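Local structure of botulinum neurotoxin type C1 (3R4U) at residues Q129-S134 / L168-K173; Y390-G395 / Y403-V408. The protein probably binds receptors on the neuronal surface through this heavy-chain fragment, as the targeting part of a toxin whose protease cleaves SNARE proteins. One frame throughout, in Å; residues are numbered along the deposited sequence.

Contact 1: Q129-S134 / L168-K173; sequences QSINFS and LIDTIK
Asp170 reaches across from one edge strand to the backbone of Asn132 and the side chain of Ile131 on another. Its CB lies 3.5 Å from Asn132 O, and CG stays beside the same carbonyl. With CG anti to the backbone N (chi1 -165°), the carboxylate is carried outward to strand 129-134, where OD2 accepts a nearly straight but long and weak hydrogen bond from Asn132 N at 3.4 Å; the same oxygen rests against Ile131 CB at 3.7 Å. OD1 turns back to its own strand and takes a weak, bent bond from Thr171 N at 2.8 Å. Each oxygen thus has one backbone N-H, both weakly, so the hold on the carboxylate is probably loose.

On one side of Asp170 the contact is apolar and tight: Ile131 CG2 presses on Ile172 CG1 at 3.3 Å, closer than ordinary van der Waals contact, and Ile172 CD1 also meets Gln129 CG at 3.7 Å. On the other side, Ile169 CG2 lies 4.1 Å from Phe133 CA and approaches the Phe133 ring obliquely. Both Ile169 and Asp170 are directed toward strand 129-134, and they form a classic beta bulge opposite Ile162 of their sheet partner, strand 159-164.

The strands run antiparallel, at 162°, and the single bond between them that is clear, the weak one from Asn132 N, ends on a side chain. Strand 127-134 pairs through its backbone with strand 116-124, and strand 167-173 with 159-164, so the contact brings the borders of two different sheets together; Met160 of strand 159-164 packs against Gln129, Ile131 and Ile172.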
loop_
_atom_site.group_PDB
_atom_site.type_symbol
_atom_site.label_atom_id
_atom_site.label_comp_id
_atom_site.label_asym_id
_atom_site.label_seq_id
_atom_site.Cartn_x
_atom_site.Cartn_y
_atom_site.Cartn_z
ATOM N N GLN A 129 -10.168 -10.958 -24.583
ATOM C CA GLN A 129 -9.651 -11.868 -23.567
ATOM C C GLN A 129 -9.094 -11.069 -22.389
ATOM O O GLN A 129 -8.185 -10.229 -22.547
ATOM C CB GLN A 129 -8.603 -12.834 -24.131
ATOM C CG GLN A 129 -8.231 -13.946 -23.146
ATOM C CD GLN A 129 -7.510 -15.118 -23.797
ATOM O OE1 GLN A 129 -7.482 -16.215 -23.242
ATOM N NE2 GLN A 129 -6.937 -14.898 -24.978
ATOM N N SER A 130 -9.654 -11.325 -21.213
ATOM C CA SER A 130 -9.318 -10.550 -20.031
ATOM C C SER A 130 -8.742 -11.383 -18.896
ATOM O O SER A 130 -8.973 -12.586 -18.819
ATOM C CB SER A 130 -10.554 -9.791 -19.546
ATOM O OG SER A 130 -10.901 -8.793 -20.479
ATOM N N ILE A 131 -7.986 -10.722 -18.023
ATOM C CA ILE A 131 -7.555 -11.300 -16.756
ATOM C C ILE A 131 -7.699 -10.217 -15.704
ATOM O O ILE A 131 -7.864 -9.046 -16.037
ATOM C CB ILE A 131 -6.090 -11.782 -16.767
ATOM C CG1 ILE A 131 -5.156 -10.698 -17.310
ATOM C CG2 ILE A 131 -5.933 -13.033 -17.585
ATOM C CD1 ILE A 131 -3.704 -11.129 -17.321
ATOM N N ASN A 132 -7.635 -10.588 -14.436
ATOM C CA ASN A 132 -7.889 -9.598 -13.417
ATOM C C ASN A 132 -7.230 -9.892 -12.089
ATOM O O ASN A 132 -6.797 -11.010 -11.808
ATOM C CB ASN A 132 -9.386 -9.425 -13.201
ATOM C CG ASN A 132 -10.025 -10.648 -12.540
ATOM O OD1 ASN A 132 -9.796 -10.927 -11.356
ATOM N ND2 ASN A 132 -10.821 -11.386 -13.310
ATOM N N PHE A 133 -7.173 -8.842 -11.281
ATOM C CA PHE A 133 -6.829 -8.928 -9.889
ATOM C C PHE A 133 -8.080 -8.507 -9.137
ATOM O O PHE A 133 -8.716 -7.505 -9.493
ATOM C CB PHE A 133 -5.674 -7.960 -9.595
ATOM C CG PHE A 133 -5.582 -7.525 -8.156
ATOM C CD1 PHE A 133 -5.571 -8.459 -7.130
ATOM C CD2 PHE A 133 -5.468 -6.169 -7.834
ATOM C CE1 PHE A 133 -5.470 -8.043 -5.790
ATOM C CE2 PHE A 133 -5.372 -5.748 -6.511
ATOM C CZ PHE A 133 -5.369 -6.683 -5.488
ATOM N N SER A 134 -8.459 -9.284 -8.127
ATOM C CA SER A 134 -9.563 -8.893 -7.253
ATOM C C SER A 134 -9.051 -8.819 -5.824
ATOM O O SER A 134 -8.404 -9.741 -5.341
ATOM C CB SER A 134 -10.749 -9.861 -7.345
ATOM O OG SER A 134 -10.381 -11.191 -7.008
ATOM N N LEU A 168 2.373 -13.646 -8.835
ATOM C CA LEU A 168 1.434 -14.069 -9.867
ATOM C C LEU A 168 0.050 -14.304 -9.271
ATOM O O LEU A 168 -0.083 -15.022 -8.296
ATOM C CB LEU A 168 1.921 -15.337 -10.555
ATOM C CG LEU A 168 0.996 -15.813 -11.687
ATOM C CD1 LEU A 168 1.058 -14.833 -12.872
ATOM C CD2 LEU A 168 1.402 -17.204 -12.123
ATOM N N ILE A 169 -0.965 -13.704 -9.886
ATOM C CA ILE A 169 -2.329 -13.650 -9.364
ATOM C C ILE A 169 -3.322 -14.338 -10.305
ATOM O O ILE A 169 -4.326 -14.898 -9.870
ATOM C CB ILE A 169 -2.780 -12.167 -9.206
ATOM C CG1 ILE A 169 -2.025 -11.499 -8.064
ATOM C CG2 ILE A 169 -4.277 -12.063 -8.981
ATOM C CD1 ILE A 169 -2.084 -12.277 -6.761
ATOM N N ASP A 170 -3.051 -14.272 -11.600
ATOM C CA ASP A 170 -3.954 -14.849 -12.585
ATOM C C ASP A 170 -3.172 -15.162 -13.861
ATOM O O ASP A 170 -2.242 -14.450 -14.240
ATOM C CB ASP A 170 -5.129 -13.906 -12.866
ATOM C CG ASP A 170 -6.293 -14.599 -13.594
ATOM O OD1 ASP A 170 -6.216 -15.825 -13.825
ATOM O OD2 ASP A 170 -7.283 -13.910 -13.938
ATOM N N THR A 171 -3.527 -16.261 -14.500
ATOM C CA THR A 171 -2.841 -16.699 -15.700
ATOM C C THR A 171 -3.839 -17.475 -16.526
ATOM O O THR A 171 -4.602 -18.276 -15.982
ATOM C CB THR A 171 -1.627 -17.591 -15.369
ATOM O OG1 THR A 171 -1.044 -18.070 -16.580
ATOM C CG2 THR A 171 -2.027 -18.777 -14.489
ATOM N N ILE A 172 -3.864 -17.201 -17.826
ATOM C CA ILE A 172 -4.693 -17.949 -18.766
ATOM C C ILE A 172 -4.006 -18.069 -20.118
ATOM O O ILE A 172 -3.253 -17.176 -20.523
ATOM C CB ILE A 172 -6.070 -17.296 -18.936
ATOM C CG1 ILE A 172 -5.918 -15.854 -19.382
ATOM C CG2 ILE A 172 -6.836 -17.314 -17.625
ATOM C CD1 ILE A 172 -5.858 -15.676 -20.870
ATOM N N LYS A 173 -4.251 -19.177 -20.810
ATOM C CA LYS A 173 -3.673 -19.389 -22.127
ATOM C C LYS A 173 -4.268 -18.365 -23.082
ATOM O O LYS A 173 -5.467 -18.121 -23.062
ATOM C CB LYS A 173 -3.961 -20.808 -22.620
ATOM C CG LYS A 173 -3.606 -21.054 -24.082
ATOM C CD LYS A 173 -2.104 -21.201 -24.285
ATOM C CE LYS A 173 -1.684 -21.107 -25.755
ATOM N NZ LYS A 173 -1.586 -19.698 -26.292
#

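Contact 2: Y390-G395 / Y403-V408; sequences YRFRLG and YLVPTV
A water 2.7 Å from Tyr390 OH and 2.7 Å from Thr407 OG1 links the two strands of a beta hairpin, 381-392 and 401-409, in the trefoil-family part of the chain. Next to this water, Tyr390 CE2 meets Thr407 CG2 at 3.6 Å, the two side chains crossing at about a right angle. Thr407 can use both branches because OG1 sits between the backbone N and the carbonyl carbon (chi1 62°), while CG2 is turned to the tyrosine ring.

The backbones are joined where Tyr390 faces Tyr403 as an antiparallel hydrogen-bonded pair: Tyr390 N donates to Tyr403 O at 3.0 Å and Tyr403 N returns the bond to Tyr390 O at 2.9 Å, both nearly straight. Their side chains leave the sheet on the same face. Backbone bonds continue between Phe392 and His401 and between Gly388 and Val405, while the short strand axes stand at 104°, a strongly twisted or bent pairing.

Val405 meets two aromatic rings, CG2 touching Tyr390 CD2 at 3.8 Å and CG1 touching Phe392 CE2 at 3.7 Å; both methyls come at the rings obliquely. Phe392 in turn leans its CB and ring against Tyr403 CD2, and its carbonyl O lies in the plane of the Tyr403 ring, at the edge. In the connecting loop, Asp397 OD2 accepts a hydrogen bond from Leu394 N and is also bonded to Tyr403 OH, tying the end of the phenol to the backbone that carries Leu394. Alongside it lies a CH-pi contact: Leu394 CD2 sits over the centre of one Tyr403 face, 3.9 Å from the centroid and 11° off the ring normal.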
loop_
_atom_site.group_PDB
_atom_site.type_symbol
_atom_site.label_atom_id
_atom_site.label_comp_id
_atom_site.label_asym_id
_atom_site.label_seq_id
_atom_site.Cartn_x
_atom_site.Cartn_y
_atom_site.Cartn_z
ATOM N N TYR A 390 -6.525 -10.071 27.689
ATOM C CA TYR A 390 -6.099 -10.304 29.067
ATOM C C TYR A 390 -7.084 -9.709 30.080
ATOM O O TYR A 390 -7.901 -8.861 29.734
ATOM C CB TYR A 390 -4.682 -9.761 29.286
ATOM C CG TYR A 390 -3.669 -10.390 28.362
ATOM C CD1 TYR A 390 -2.958 -11.519 28.747
ATOM C CD2 TYR A 390 -3.441 -9.868 27.094
ATOM C CE1 TYR A 390 -2.045 -12.113 27.894
ATOM C CE2 TYR A 390 -2.542 -10.455 26.231
ATOM C CZ TYR A 390 -1.841 -11.573 26.638
ATOM O OH TYR A 390 -0.940 -12.153 25.782
ATOM N N ARG A 391 -7.002 -10.175 31.325
ATOM C CA ARG A 391 -7.901 -9.761 32.411
ATOM C C ARG A 391 -7.389 -8.541 33.188
ATOM O O ARG A 391 -6.279 -8.556 33.713
ATOM C CB ARG A 391 -8.084 -10.926 33.380
ATOM C CG ARG A 391 -8.870 -12.097 32.813
ATOM C CD ARG A 391 -10.349 -11.995 33.171
ATOM N NE ARG A 391 -11.130 -13.095 32.609
ATOM C CZ ARG A 391 -12.459 -13.155 32.606
ATOM N NH1 ARG A 391 -13.178 -12.174 33.141
ATOM N NH2 ARG A 391 -13.076 -14.202 32.068
ATOM N N PHE A 392 -8.209 -7.497 33.270
ATOM C CA PHE A 392 -7.841 -6.267 33.974
ATOM C C PHE A 392 -8.993 -5.767 34.843
ATOM O O PHE A 392 -10.153 -6.063 34.576
ATOM C CB PHE A 392 -7.541 -5.134 32.981
ATOM C CG PHE A 392 -6.328 -5.346 32.141
ATOM C CD1 PHE A 392 -5.103 -4.840 32.543
ATOM C CD2 PHE A 392 -6.416 -6.006 30.923
ATOM C CE1 PHE A 392 -3.975 -5.017 31.762
ATOM C CE2 PHE A 392 -5.298 -6.187 30.138
ATOM C CZ PHE A 392 -4.071 -5.693 30.560
ATOM N N ARG A 393 -8.659 -4.977 35.861
ATOM C CA ARG A 393 -9.629 -4.105 36.521
ATOM C C ARG A 393 -9.399 -2.682 36.031
ATOM O O ARG A 393 -8.474 -2.003 36.478
ATOM C CB ARG A 393 -9.478 -4.145 38.040
ATOM C CG ARG A 393 -9.874 -5.465 38.649
ATOM C CD ARG A 393 -9.790 -5.440 40.174
ATOM N NE ARG A 393 -10.120 -6.752 40.723
ATOM C CZ ARG A 393 -9.243 -7.741 40.846
ATOM N NH1 ARG A 393 -7.981 -7.562 40.470
ATOM N NH2 ARG A 393 -9.624 -8.908 41.344
ATOM N N LEU A 394 -10.236 -2.246 35.096
ATOM C CA LEU A 394 -10.137 -0.904 34.540
ATOM C C LEU A 394 -11.378 -0.098 34.893
ATOM O O LEU A 394 -12.425 -0.661 35.208
ATOM C CB LEU A 394 -9.961 -0.965 33.021
ATOM C CG LEU A 394 -8.521 -1.026 32.507
ATOM C CD1 LEU A 394 -7.620 -1.721 33.516
ATOM C CD2 LEU A 394 -8.462 -1.726 31.158
ATOM N N GLY A 395 -11.256 1.224 34.841
ATOM C CA GLY A 395 -12.367 2.095 35.179
ATOM C C GLY A 395 -13.012 1.773 36.520
ATOM O O GLY A 395 -12.361 1.799 37.571
ATOM N N TYR A 403 -9.995 -7.632 28.201
ATOM C CA TYR A 403 -9.806 -6.535 27.270
ATOM C C TYR A 403 -8.768 -6.954 26.238
ATOM O O TYR A 403 -7.810 -7.646 26.566
ATOM C CB TYR A 403 -9.307 -5.287 27.996
ATOM C CG TYR A 403 -10.288 -4.713 28.987
ATOM C CD1 TYR A 403 -11.253 -3.792 28.584
ATOM C CD2 TYR A 403 -10.254 -5.089 30.327
ATOM C CE1 TYR A 403 -12.151 -3.262 29.489
ATOM C CE2 TYR A 403 -11.146 -4.562 31.240
ATOM C CZ TYR A 403 -12.093 -3.656 30.819
ATOM O OH TYR A 403 -12.984 -3.137 31.728
ATOM N N LEU A 404 -8.974 -6.540 24.991
ATOM C CA LEU A 404 -7.987 -6.739 23.939
ATOM C C LEU A 404 -7.019 -5.559 24.008
ATOM O O LEU A 404 -7.406 -4.408 23.785
ATOM C CB LEU A 404 -8.676 -6.807 22.574
ATOM C CG LEU A 404 -7.772 -7.068 21.368
ATOM C CD1 LEU A 404 -7.149 -8.449 21.462
ATOM C CD2 LEU A 404 -8.567 -6.904 20.080
ATOM N N VAL A 405 -5.766 -5.847 24.352
ATOM C CA VAL A 405 -4.789 -4.806 24.627
ATOM C C VAL A 405 -3.503 -5.034 23.827
ATOM O O VAL A 405 -3.185 -6.178 23.480
ATOM C CB VAL A 405 -4.456 -4.785 26.132
ATOM C CG1 VAL A 405 -5.709 -4.432 26.950
ATOM C CG2 VAL A 405 -3.900 -6.132 26.568
ATOM N N PRO A 406 -2.756 -3.950 23.536
ATOM C CA PRO A 406 -1.441 -4.148 22.920
ATOM C C PRO A 406 -0.475 -4.647 23.980
ATOM O O PRO A 406 -0.614 -4.282 25.154
ATOM C CB PRO A 406 -1.030 -2.737 22.481
ATOM C CG PRO A 406 -1.874 -1.787 23.293
ATOM C CD PRO A 406 -2.945 -2.569 24.017
ATOM N N THR A 407 0.489 -5.466 23.586
ATOM C CA THR A 407 1.426 -6.035 24.543
ATOM C C THR A 407 2.832 -6.033 23.967
ATOM O O THR A 407 3.026 -5.861 22.756
ATOM C CB THR A 407 1.074 -7.513 24.872
ATOM O OG1 THR A 407 1.180 -8.292 23.675
ATOM C CG2 THR A 407 -0.347 -7.651 25.439
ATOM N N VAL A 408 3.808 -6.218 24.848
ATOM C CA VAL A 408 5.149 -6.583 24.437
ATOM C C VAL A 408 5.409 -7.990 24.939
ATOM O O VAL A 408 5.170 -8.294 26.106
ATOM C CB VAL A 408 6.209 -5.680 25.059
ATOM C CG1 VAL A 408 7.601 -6.168 24.669
ATOM C CG2 VAL A 408 5.986 -4.219 24.662
HETATM O O HOH W 1 0.068 -10.794 23.630
#

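Overall arrangement
Contact 1 closes before contact 2 opens along the chain, and the two lie in different receptor-binding regions: 129-134/168-173 in the N-terminal, concanavalin-type one, and 390-395/403-408 in the C-terminal, trefoil-type one. Their centres are 45 Å apart and their nearest atoms about 26 Å, so they do not touch and share no strand or sheet. Contact 1 joins strands belonging to separate antiparallel sheets, with 33 residues between its segments; contact 2 lies within a single hairpin, only seven residues separating its segments. Contact 1 thus joins two sheets of the N-terminal region and contact 2 pairs neighbours in one sheet of the C-terminal region, each internal to its own part of the probable receptor-binding fragment.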